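Local coordinates for protein FMN Adenylyltransferase (Candida glabrata, PDB 3FWK) that catalyses the adenylyl transfer from ATP to FMN that produces FAD, at residues A[238-243]-A[286-291]; A[200-205]-A[292-297]; A[110-115]-A[149-154]. All blocks are in the same frame, centred on the assembly; numbering follows the deposited sequence.

Contact 1: A[238-243]-A[286-291]; sequences HLRKDK and EDYYPG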
loop_
_atom_site.group_PDB
_atom_site.type_symbol
_atom_site.label_atom_id
_atom_site.label_comp_id
_atom_site.label_asym_id
_atom_site.label_seq_id
_atom_site.Cartn_x
_atom_site.Cartn_y
_atom_site.Cartn_z
ATOM N N HIS A 238 15.297 7.242 13.335
ATOM C CA HIS A 238 14.944 6.449 14.528
ATOM C C HIS A 238 15.296 4.977 14.365
ATOM O O HIS A 238 15.294 4.246 15.360
ATOM C CB HIS A 238 13.465 6.622 14.857
ATOM C CG HIS A 238 13.110 8.026 15.194
ATOM N ND1 HIS A 238 13.295 8.561 16.455
ATOM C CD2 HIS A 238 12.664 9.040 14.414
ATOM C CE1 HIS A 238 12.944 9.839 16.437
ATOM N NE2 HIS A 238 12.571 10.159 15.211
ATOM N N LEU A 239 15.580 4.544 13.132
ATOM C CA LEU A 239 15.977 3.169 12.828
ATOM C C LEU A 239 17.461 3.001 12.590
ATOM O O LEU A 239 17.905 1.910 12.233
ATOM C CB LEU A 239 15.182 2.641 11.621
ATOM C CG LEU A 239 13.654 2.694 11.822
ATOM C CD1 LEU A 239 12.978 2.087 10.636
ATOM C CD2 LEU A 239 13.215 1.984 13.123
ATOM N N ARG A 240 18.255 4.063 12.807
ATOM C CA ARG A 240 19.673 3.929 12.561
ATOM C C ARG A 240 20.298 3.028 13.593
ATOM O O ARG A 240 20.036 3.174 14.794
ATOM C CB ARG A 240 20.329 5.325 12.565
ATOM C CG ARG A 240 21.772 5.306 12.051
ATOM C CD ARG A 240 22.400 6.693 12.061
ATOM N NE ARG A 240 22.528 7.178 13.435
ATOM C CZ ARG A 240 23.554 6.887 14.241
ATOM N NH1 ARG A 240 24.574 6.141 13.812
ATOM N NH2 ARG A 240 23.559 7.352 15.485
ATOM N N LYS A 241 21.149 2.114 13.156
ATOM C CA LYS A 241 21.853 1.236 14.077
ATOM C C LYS A 241 22.996 1.974 14.675
ATOM O O LYS A 241 23.787 2.612 14.011
ATOM C CB LYS A 241 22.371 0.008 13.348
ATOM C CG LYS A 241 21.244 -0.848 12.831
ATOM C CD LYS A 241 21.769 -2.147 12.222
ATOM C CE LYS A 241 20.683 -2.983 11.579
ATOM N NZ LYS A 241 21.365 -4.079 10.758
ATOM N N ASP A 242 23.141 1.780 15.981
ATOM C CA ASP A 242 24.179 2.465 16.748
ATOM C C ASP A 242 24.448 1.639 18.010
ATOM O O ASP A 242 23.530 1.344 18.748
ATOM C CB ASP A 242 23.696 3.861 17.130
ATOM C CG ASP A 242 24.737 4.663 17.914
ATOM O OD1 ASP A 242 25.584 4.064 18.621
ATOM O OD2 ASP A 242 24.680 5.908 17.832
ATOM N N LYS A 243 25.712 1.293 18.238
ATOM C CA LYS A 243 26.110 0.489 19.410
ATOM C C LYS A 243 25.580 1.017 20.752
ATOM O O LYS A 243 25.318 0.228 21.669
ATOM C CB LYS A 243 27.629 0.372 19.472
ATOM C CG LYS A 243 28.221 -0.552 18.424
ATOM C CD LYS A 243 29.745 -0.543 18.472
ATOM C CE LYS A 243 30.321 0.688 17.787
ATOM N NZ LYS A 243 31.760 0.875 18.126
ATOM N N GLU A 286 25.874 4.246 6.798
ATOM C CA GLU A 286 25.137 3.956 8.034
ATOM C C GLU A 286 24.234 2.800 7.744
ATOM O O GLU A 286 23.851 2.603 6.593
ATOM C CB GLU A 286 24.273 5.134 8.476
ATOM C CG GLU A 286 25.017 6.383 8.880
ATOM C CD GLU A 286 25.809 6.277 10.193
ATOM O OE1 GLU A 286 25.571 5.358 11.023
ATOM O OE2 GLU A 286 26.672 7.165 10.422
ATOM N N ASP A 287 23.866 2.048 8.779
ATOM C CA ASP A 287 22.944 0.967 8.543
ATOM C C ASP A 287 21.689 1.178 9.366
ATOM O O ASP A 287 21.726 1.887 10.389
ATOM C CB ASP A 287 23.589 -0.372 8.884
ATOM C CG ASP A 287 22.858 -1.562 8.260
ATOM O OD1 ASP A 287 22.242 -1.447 7.194
ATOM O OD2 ASP A 287 22.938 -2.652 8.845
ATOM N N TYR A 288 20.591 0.610 8.893
ATOM C CA TYR A 288 19.280 0.834 9.491
ATOM C C TYR A 288 18.546 -0.447 9.673
ATOM O O TYR A 288 18.671 -1.338 8.849
ATOM C CB TYR A 288 18.424 1.740 8.568
ATOM C CG TYR A 288 18.982 3.143 8.410
ATOM C CD1 TYR A 288 18.506 4.193 9.203
ATOM C CD2 TYR A 288 20.042 3.394 7.531
ATOM C CE1 TYR A 288 19.065 5.460 9.116
ATOM C CE2 TYR A 288 20.597 4.651 7.424
ATOM C CZ TYR A 288 20.125 5.673 8.238
ATOM O OH TYR A 288 20.676 6.932 8.168
ATOM N N TYR A 289 17.761 -0.545 10.742
ATOM C CA TYR A 289 16.753 -1.594 10.810
ATOM C C TYR A 289 15.738 -1.391 9.689
ATOM O O TYR A 289 15.493 -0.247 9.263
ATOM C CB TYR A 289 15.980 -1.485 12.122
ATOM C CG TYR A 289 16.762 -1.825 13.344
ATOM C CD1 TYR A 289 16.804 -3.158 13.812
ATOM C CD2 TYR A 289 17.395 -0.833 14.097
ATOM C CE1 TYR A 289 17.484 -3.479 14.977
ATOM C CE2 TYR A 289 18.081 -1.158 15.284
ATOM C CZ TYR A 289 18.117 -2.480 15.696
ATOM O OH TYR A 289 18.773 -2.833 16.868
ATOM N N PRO A 290 15.097 -2.462 9.211
ATOM C CA PRO A 290 14.047 -2.262 8.225
ATOM C C PRO A 290 12.870 -1.506 8.808
ATOM O O PRO A 290 12.679 -1.427 10.032
ATOM C CB PRO A 290 13.648 -3.690 7.788
ATOM C CG PRO A 290 14.153 -4.563 8.860
ATOM C CD PRO A 290 15.329 -3.879 9.534
ATOM N N GLY A 291 12.041 -0.969 7.920
ATOM C CA GLY A 291 10.984 -0.042 8.305
ATOM C C GLY A 291 10.005 -0.592 9.307
ATOM O O GLY A 291 9.432 0.176 10.094
HETATM O O HOH W 1 24.785 2.751 11.440
#
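Arg240 and Tyr288 pair as a single antiparallel bridge of the non-hydrogen-bonded kind, their CA atoms 4.4 Å apart, tying the loop between helices 202-212 and 253-257 to the loop after helix 275-282. The bonds come from the flanking residues: Tyr289 N donates to Leu239 O at 2.9 Å, and Lys241 N to Asp287 O at 2.8 Å, nearly straight at 176°. A bend at chi3 (65°) turns the Arg240 guanidinium toward Glu286, where NH1 meets OE1 at 3.1 Å. The oxygen lies in the guanidinium plane, yet NH1 arrives from above the carboxylate, the two planes standing perpendicular. NH2 of the same group bridges to Asp242 OD2 at 3.0 Å. Lys241, extended beyond CG, runs alongside Asp287 until NZ sits 2.9 Å from OD2, while its CG rests over one face of the Tyr289 ring, 4.0 Å from CE2. That ring's OH bonds Leu248 N. A water that accepts from Asp287 N also lies 2.8 Å from Lys241 O and from Glu286 OE1, with more acceptors near than protons to give. Two backbone bonds thus set the register and salt bridges reinforce it; one guanidinium serving both Glu286 and Asp242 probably eases repulsion between their like charges.

Contact 2: A[200-205]-A[292-297]; sequences WNLANI and WYLVDD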
loop_
_atom_site.group_PDB
_atom_site.type_symbol
_atom_site.label_atom_id
_atom_site.label_comp_id
_atom_site.label_asym_id
_atom_site.label_seq_id
_atom_site.Cartn_x
_atom_site.Cartn_y
_atom_site.Cartn_z
ATOM N N TRP A 200 -6.627 2.156 9.927
ATOM C CA TRP A 200 -5.432 1.349 10.116
ATOM C C TRP A 200 -4.330 2.182 10.732
ATOM O O TRP A 200 -4.185 3.358 10.394
ATOM C CB TRP A 200 -4.962 0.769 8.762
ATOM C CG TRP A 200 -5.766 -0.371 8.297
ATOM C CD1 TRP A 200 -7.121 -0.387 8.029
ATOM C CD2 TRP A 200 -5.305 -1.695 8.117
ATOM N NE1 TRP A 200 -7.522 -1.656 7.674
ATOM C CE2 TRP A 200 -6.421 -2.474 7.719
ATOM C CE3 TRP A 200 -4.046 -2.308 8.224
ATOM C CZ2 TRP A 200 -6.329 -3.845 7.472
ATOM C CZ3 TRP A 200 -3.957 -3.697 7.977
ATOM C CH2 TRP A 200 -5.095 -4.438 7.582
ATOM N N ASN A 201 -3.551 1.586 11.625
ATOM C CA ASN A 201 -2.336 2.177 12.147
ATOM C C ASN A 201 -1.109 1.553 11.488
ATOM O O ASN A 201 -1.186 0.473 10.882
ATOM C CB ASN A 201 -2.231 1.859 13.690
ATOM C CG ASN A 201 -3.526 2.114 14.456
ATOM O OD1 ASN A 201 -3.982 3.254 14.507
ATOM N ND2 ASN A 201 -4.091 1.065 15.082
ATOM N N LEU A 202 0.035 2.218 11.644
ATOM C CA LEU A 202 1.280 1.760 11.045
ATOM C C LEU A 202 1.575 0.310 11.446
ATOM O O LEU A 202 1.959 -0.494 10.603
ATOM C CB LEU A 202 2.415 2.697 11.457
ATOM C CG LEU A 202 3.816 2.338 10.930
ATOM C CD1 LEU A 202 3.826 2.235 9.399
ATOM C CD2 LEU A 202 4.827 3.341 11.461
ATOM N N ALA A 203 1.402 -0.053 12.725
ATOM C CA ALA A 203 1.705 -1.405 13.139
ATOM C C ALA A 203 0.818 -2.428 12.437
ATOM O O ALA A 203 1.249 -3.567 12.177
ATOM C CB ALA A 203 1.542 -1.523 14.667
ATOM N N ASN A 204 -0.438 -2.064 12.195
ATOM C CA ASN A 204 -1.333 -2.969 11.483
ATOM C C ASN A 204 -0.873 -3.207 10.038
ATOM O O ASN A 204 -0.949 -4.329 9.536
ATOM C CB ASN A 204 -2.756 -2.432 11.469
ATOM C CG ASN A 204 -3.257 -2.058 12.853
ATOM O OD1 ASN A 204 -3.753 -0.951 13.015
ATOM N ND2 ASN A 204 -3.133 -2.968 13.825
ATOM N N ILE A 205 -0.459 -2.125 9.380
ATOM C CA ILE A 205 0.056 -2.203 8.021
ATOM C C ILE A 205 1.241 -3.200 7.976
ATOM O O ILE A 205 1.261 -4.098 7.142
ATOM C CB ILE A 205 0.474 -0.805 7.543
ATOM C CG1 ILE A 205 -0.730 0.147 7.407
ATOM C CG2 ILE A 205 1.275 -0.926 6.213
ATOM C CD1 ILE A 205 -1.681 -0.200 6.326
ATOM N N TRP A 292 9.803 -1.916 9.291
ATOM C CA TRP A 292 8.867 -2.558 10.221
ATOM C C TRP A 292 9.372 -2.632 11.665
ATOM O O TRP A 292 8.652 -3.123 12.514
ATOM C CB TRP A 292 8.436 -3.927 9.689
ATOM C CG TRP A 292 9.537 -4.822 9.234
ATOM C CD1 TRP A 292 10.190 -5.759 9.970
ATOM C CD2 TRP A 292 10.037 -4.937 7.890
ATOM N NE1 TRP A 292 11.111 -6.442 9.165
ATOM C CE2 TRP A 292 11.010 -5.972 7.888
ATOM C CE3 TRP A 292 9.733 -4.281 6.691
ATOM C CZ2 TRP A 292 11.690 -6.358 6.723
ATOM C CZ3 TRP A 292 10.408 -4.643 5.540
ATOM C CH2 TRP A 292 11.369 -5.681 5.558
ATOM N N TYR A 293 10.544 -2.067 11.949
ATOM C CA TYR A 293 10.937 -1.793 13.334
ATOM C C TYR A 293 10.360 -0.481 13.861
ATOM O O TYR A 293 10.525 -0.202 15.053
ATOM C CB TYR A 293 12.449 -1.843 13.495
ATOM C CG TYR A 293 12.994 -3.247 13.562
ATOM C CD1 TYR A 293 13.110 -4.023 12.414
ATOM C CD2 TYR A 293 13.362 -3.815 14.786
ATOM C CE1 TYR A 293 13.616 -5.338 12.469
ATOM C CE2 TYR A 293 13.867 -5.119 14.842
ATOM C CZ TYR A 293 14.012 -5.862 13.685
ATOM O OH TYR A 293 14.509 -7.154 13.750
ATOM N N LEU A 294 9.697 0.302 13.005
ATOM C CA LEU A 294 8.979 1.494 13.474
ATOM C C LEU A 294 7.486 1.228 13.600
ATOM O O LEU A 294 6.855 0.814 12.622
ATOM C CB LEU A 294 9.179 2.652 12.471
ATOM C CG LEU A 294 8.650 3.985 13.028
ATOM C CD1 LEU A 294 9.699 4.607 13.961
ATOM C CD2 LEU A 294 8.273 4.983 11.925
ATOM N N VAL A 295 6.921 1.493 14.784
ATOM C CA VAL A 295 5.489 1.327 14.962
ATOM C C VAL A 295 4.821 2.603 15.466
ATOM O O VAL A 295 3.604 2.621 15.639
ATOM C CB VAL A 295 5.124 0.132 15.881
ATOM C CG1 VAL A 295 5.529 -1.196 15.192
ATOM C CG2 VAL A 295 5.810 0.285 17.248
ATOM N N ASP A 296 5.572 3.688 15.639
ATOM C CA ASP A 296 4.973 4.968 16.052
ATOM C C ASP A 296 4.577 5.791 14.839
ATOM O O ASP A 296 5.426 6.329 14.126
ATOM C CB ASP A 296 5.987 5.706 16.937
ATOM C CG ASP A 296 5.449 7.004 17.516
ATOM O OD1 ASP A 296 4.365 7.495 17.081
ATOM O OD2 ASP A 296 6.144 7.539 18.408
ATOM N N ASP A 297 3.258 5.930 14.627
ATOM C CA ASP A 297 2.729 6.667 13.498
ATOM C C ASP A 297 3.269 8.075 13.425
ATOM O O ASP A 297 3.397 8.602 12.322
ATOM C CB ASP A 297 1.201 6.729 13.521
ATOM C CG ASP A 297 0.567 5.333 13.513
ATOM O OD1 ASP A 297 0.006 4.939 12.481
ATOM O OD2 ASP A 297 0.667 4.606 14.553
HETATM O O HOH W 2 -3.167 5.184 13.150
HETATM O O HOH W 3 1.124 1.917 14.820
#
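Leu294 opens the contact with both its backbone and its side chain: Leu202 CD2 lies 3.4 Å from Leu294 O and 3.8 Å from Leu294 CD2, the two leucine side chains crossing at about a right angle. The same carbonyl oxygen accepts a hydrogen bond from Trp206 NE1, one turn farther along the helix. Val295 follows, its CG1 resting 4.0 Å from Ala203 CB, while its carbonyl turns to a bridging water: Val295 O receives a bond from that water at 2.7 Å, and Ala203 N gives one to it at 2.9 Å. Asp296 points away, to a salt bridge with Lys298. Asp297 then brings the segment back to the start of helix 202-212. With CG anti to its own carbonyl carbon (chi1 -59°), its carboxylate reaches the first amide of the helix, and through the water the next: Leu202 N donates to Asp297 OD1 at 2.8 Å (156°), approaching on the syn side, and OD2 takes the second proton of the bridging water. The Asp297 carboxylate, set at the N-terminal end of the helix, would probably be favoured by the helix dipole, and Arg169 pairs with its OD1 as well, also bonding Trp200 O. Asn201, at the N-cap position, makes no capping bond with its side chain; instead its N donates to Asn204 OD1 at 2.9 Å. The 292-297 segment therefore lies across the N-terminal end of helix 202-212, whose other neighbours include helix 31-50, touched by Trp200 and Asn201, and helix 69-86, met by Trp200, Leu202 and Ile205.

Contact 3: A[110-115]-A[149-154]; sequences VFIDHD and EAFETF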
loop_
_atom_site.group_PDB
_atom_site.type_symbol
_atom_site.label_atom_id
_atom_site.label_comp_id
_atom_site.label_asym_id
_atom_site.label_seq_id
_atom_site.Cartn_x
_atom_site.Cartn_y
_atom_site.Cartn_z
ATOM N N VAL A 110 -5.094 3.539 -11.281
ATOM C CA VAL A 110 -4.513 4.819 -11.636
ATOM C C VAL A 110 -3.359 5.123 -10.704
ATOM O O VAL A 110 -3.501 5.000 -9.469
ATOM C CB VAL A 110 -5.569 5.969 -11.642
ATOM C CG1 VAL A 110 -6.445 5.976 -10.377
ATOM C CG2 VAL A 110 -4.947 7.329 -11.896
ATOM N N PHE A 111 -2.230 5.551 -11.278
ATOM C CA PHE A 111 -1.060 5.999 -10.535
ATOM C C PHE A 111 -0.773 7.437 -10.980
ATOM O O PHE A 111 -0.531 7.696 -12.147
ATOM C CB PHE A 111 0.118 5.074 -10.825
ATOM C CG PHE A 111 1.443 5.572 -10.305
ATOM C CD1 PHE A 111 1.579 6.126 -9.022
ATOM C CD2 PHE A 111 2.561 5.540 -11.143
ATOM C CE1 PHE A 111 2.813 6.609 -8.581
ATOM C CE2 PHE A 111 3.789 6.016 -10.717
ATOM C CZ PHE A 111 3.921 6.531 -9.437
ATOM N N ILE A 112 -0.711 8.354 -10.010
ATOM C CA ILE A 112 -0.293 9.710 -10.271
ATOM C C ILE A 112 1.227 9.755 -10.128
ATOM O O ILE A 112 1.777 9.675 -9.028
ATOM C CB ILE A 112 -0.981 10.698 -9.276
ATOM C CG1 ILE A 112 -2.523 10.558 -9.337
ATOM C CG2 ILE A 112 -0.559 12.121 -9.602
ATOM C CD1 ILE A 112 -3.149 10.624 -10.705
ATOM N N ASP A 113 1.906 9.788 -11.266
ATOM C CA ASP A 113 3.354 9.707 -11.321
ATOM C C ASP A 113 3.971 11.078 -11.149
ATOM O O ASP A 113 3.337 12.086 -11.426
ATOM C CB ASP A 113 3.736 9.070 -12.676
ATOM C CG ASP A 113 5.156 8.522 -12.739
ATOM O OD1 ASP A 113 5.850 8.496 -11.699
ATOM O OD2 ASP A 113 5.560 8.093 -13.850
ATOM N N HIS A 114 5.212 11.119 -10.684
ATOM C CA HIS A 114 5.926 12.393 -10.487
ATOM C C HIS A 114 7.349 12.224 -10.930
ATOM O O HIS A 114 7.904 11.103 -10.884
ATOM C CB HIS A 114 5.931 12.793 -8.993
ATOM C CG HIS A 114 4.565 12.928 -8.404
ATOM N ND1 HIS A 114 3.889 11.875 -7.823
ATOM C CD2 HIS A 114 3.730 13.984 -8.347
ATOM C CE1 HIS A 114 2.704 12.288 -7.408
ATOM N NE2 HIS A 114 2.577 13.563 -7.721
ATOM N N ASP A 115 7.980 13.342 -11.279
ATOM C CA ASP A 115 9.319 13.263 -11.825
ATOM C C ASP A 115 10.376 12.963 -10.764
ATOM O O ASP A 115 11.492 12.660 -11.118
ATOM C CB ASP A 115 9.653 14.502 -12.630
ATOM C CG ASP A 115 9.769 15.718 -11.807
ATOM O OD1 ASP A 115 9.954 15.814 -10.613
ATOM O OD2 ASP A 115 9.689 16.790 -12.481
ATOM N N GLU A 149 -5.467 18.200 -11.043
ATOM C CA GLU A 149 -5.371 18.346 -12.504
ATOM C C GLU A 149 -5.108 16.997 -13.185
ATOM O O GLU A 149 -5.685 16.669 -14.224
ATOM C CB GLU A 149 -4.276 19.373 -12.884
ATOM C CG GLU A 149 -4.695 20.829 -12.568
ATOM C CD GLU A 149 -3.559 21.817 -12.625
ATOM O OE1 GLU A 149 -2.368 21.481 -12.478
ATOM O OE2 GLU A 149 -3.869 23.016 -12.784
ATOM N N ALA A 150 -4.218 16.193 -12.602
ATOM C CA ALA A 150 -3.933 14.874 -13.170
ATOM C C ALA A 150 -5.190 14.002 -13.154
ATOM O O ALA A 150 -5.449 13.239 -14.098
ATOM C CB ALA A 150 -2.789 14.192 -12.386
ATOM N N PHE A 151 -5.988 14.102 -12.094
ATOM C CA PHE A 151 -7.219 13.317 -11.999
ATOM C C PHE A 151 -8.278 13.855 -12.957
ATOM O O PHE A 151 -9.094 13.086 -13.450
ATOM C CB PHE A 151 -7.729 13.238 -10.554
ATOM C CG PHE A 151 -7.205 12.064 -9.806
ATOM C CD1 PHE A 151 -7.647 10.785 -10.089
ATOM C CD2 PHE A 151 -6.287 12.241 -8.796
ATOM C CE1 PHE A 151 -7.174 9.671 -9.341
ATOM C CE2 PHE A 151 -5.785 11.147 -8.071
ATOM C CZ PHE A 151 -6.225 9.874 -8.344
ATOM N N GLU A 152 -8.269 15.152 -13.245
ATOM C CA GLU A 152 -9.205 15.678 -14.256
ATOM C C GLU A 152 -8.922 15.063 -15.615
ATOM O O GLU A 152 -9.847 14.662 -16.337
ATOM C CB GLU A 152 -9.118 17.200 -14.315
ATOM C CG GLU A 152 -9.992 17.801 -15.401
ATOM C CD GLU A 152 -11.453 17.394 -15.270
ATOM O OE1 GLU A 152 -11.989 17.433 -14.128
ATOM O OE2 GLU A 152 -12.052 17.026 -16.320
ATOM N N THR A 153 -7.643 14.959 -15.966
ATOM C CA THR A 153 -7.268 14.315 -17.215
ATOM C C THR A 153 -7.653 12.844 -17.238
ATOM O O THR A 153 -8.186 12.337 -18.235
ATOM C CB THR A 153 -5.769 14.511 -17.489
ATOM O OG1 THR A 153 -5.530 15.913 -17.610
ATOM C CG2 THR A 153 -5.330 13.739 -18.735
ATOM N N PHE A 154 -7.431 12.157 -16.125
ATOM C CA PHE A 154 -7.857 10.778 -15.977
ATOM C C PHE A 154 -9.353 10.606 -16.222
ATOM O O PHE A 154 -9.774 9.706 -16.947
ATOM C CB PHE A 154 -7.472 10.291 -14.578
ATOM C CG PHE A 154 -8.083 8.995 -14.232
ATOM C CD1 PHE A 154 -7.549 7.829 -14.698
ATOM C CD2 PHE A 154 -9.242 8.953 -13.460
ATOM C CE1 PHE A 154 -8.138 6.581 -14.383
ATOM C CE2 PHE A 154 -9.853 7.741 -13.153
ATOM C CZ PHE A 154 -9.303 6.572 -13.574
#
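Ile112 turns CG1 anti to its carbonyl carbon (chi1 -56°), directing it to the Phe151 ring, which swings out at an unusual chi1 of -91°; the bend at chi2 of Ile112 (-51°) then brings CD1 over one face of that ring. The pairing is part of the Rossmann-like core, in which helix 147-157, set in the crossover between parallel strands 134-138 and 163-165, packs on a sheet that includes strand 107-111. Ile112 CD1 is 3.9 Å from the centroid of the Phe151 ring, a CH-pi contact, and it also meets Ala150 CB at 4.0 Å. Val110, two residues back on the same side of the chain, is shared by two rings: its CG1 approaches Phe151 CE1 at 3.9 Å, while its CB sits off-centre over Phe154, 3.8 Å from CE1. All five of these residues are buried, and apolar packing carries the contact. Beyond it, Trp188 stacks on Phe151, and Tyr137 of the neighbouring strand 134-138 meets Phe154 edge-to-face, so both helix rings have further aromatic partners outside the two segments. The tightest meeting across the two segments is between Ile112 CG1 and Phe151 CE2, 3.5 Å apart.

Three contacts show one chain packing both within its sheet core and among the loops outside it. Contact 3 comes first along the chain, joining strand 107-111 to helix 147-157 within the Rossmann-like part. Contact 2 then spans a long excursion from the start of helix 202-212 to 292-297, and contact 1 falls within it, its second segment running straight into that of contact 2. Their centres are about 16 Å apart, and they touch where Leu239 packs against Tyr293 and Leu294. Contact 3 lies across the chain's centre from contact 2, about 28 Å between centres. Contact 2 fastens the 292-297 loop to helix 202-212; contact 1 ties the preceding residues to 238-243, about 34 Å (centre to centre) from contact 3.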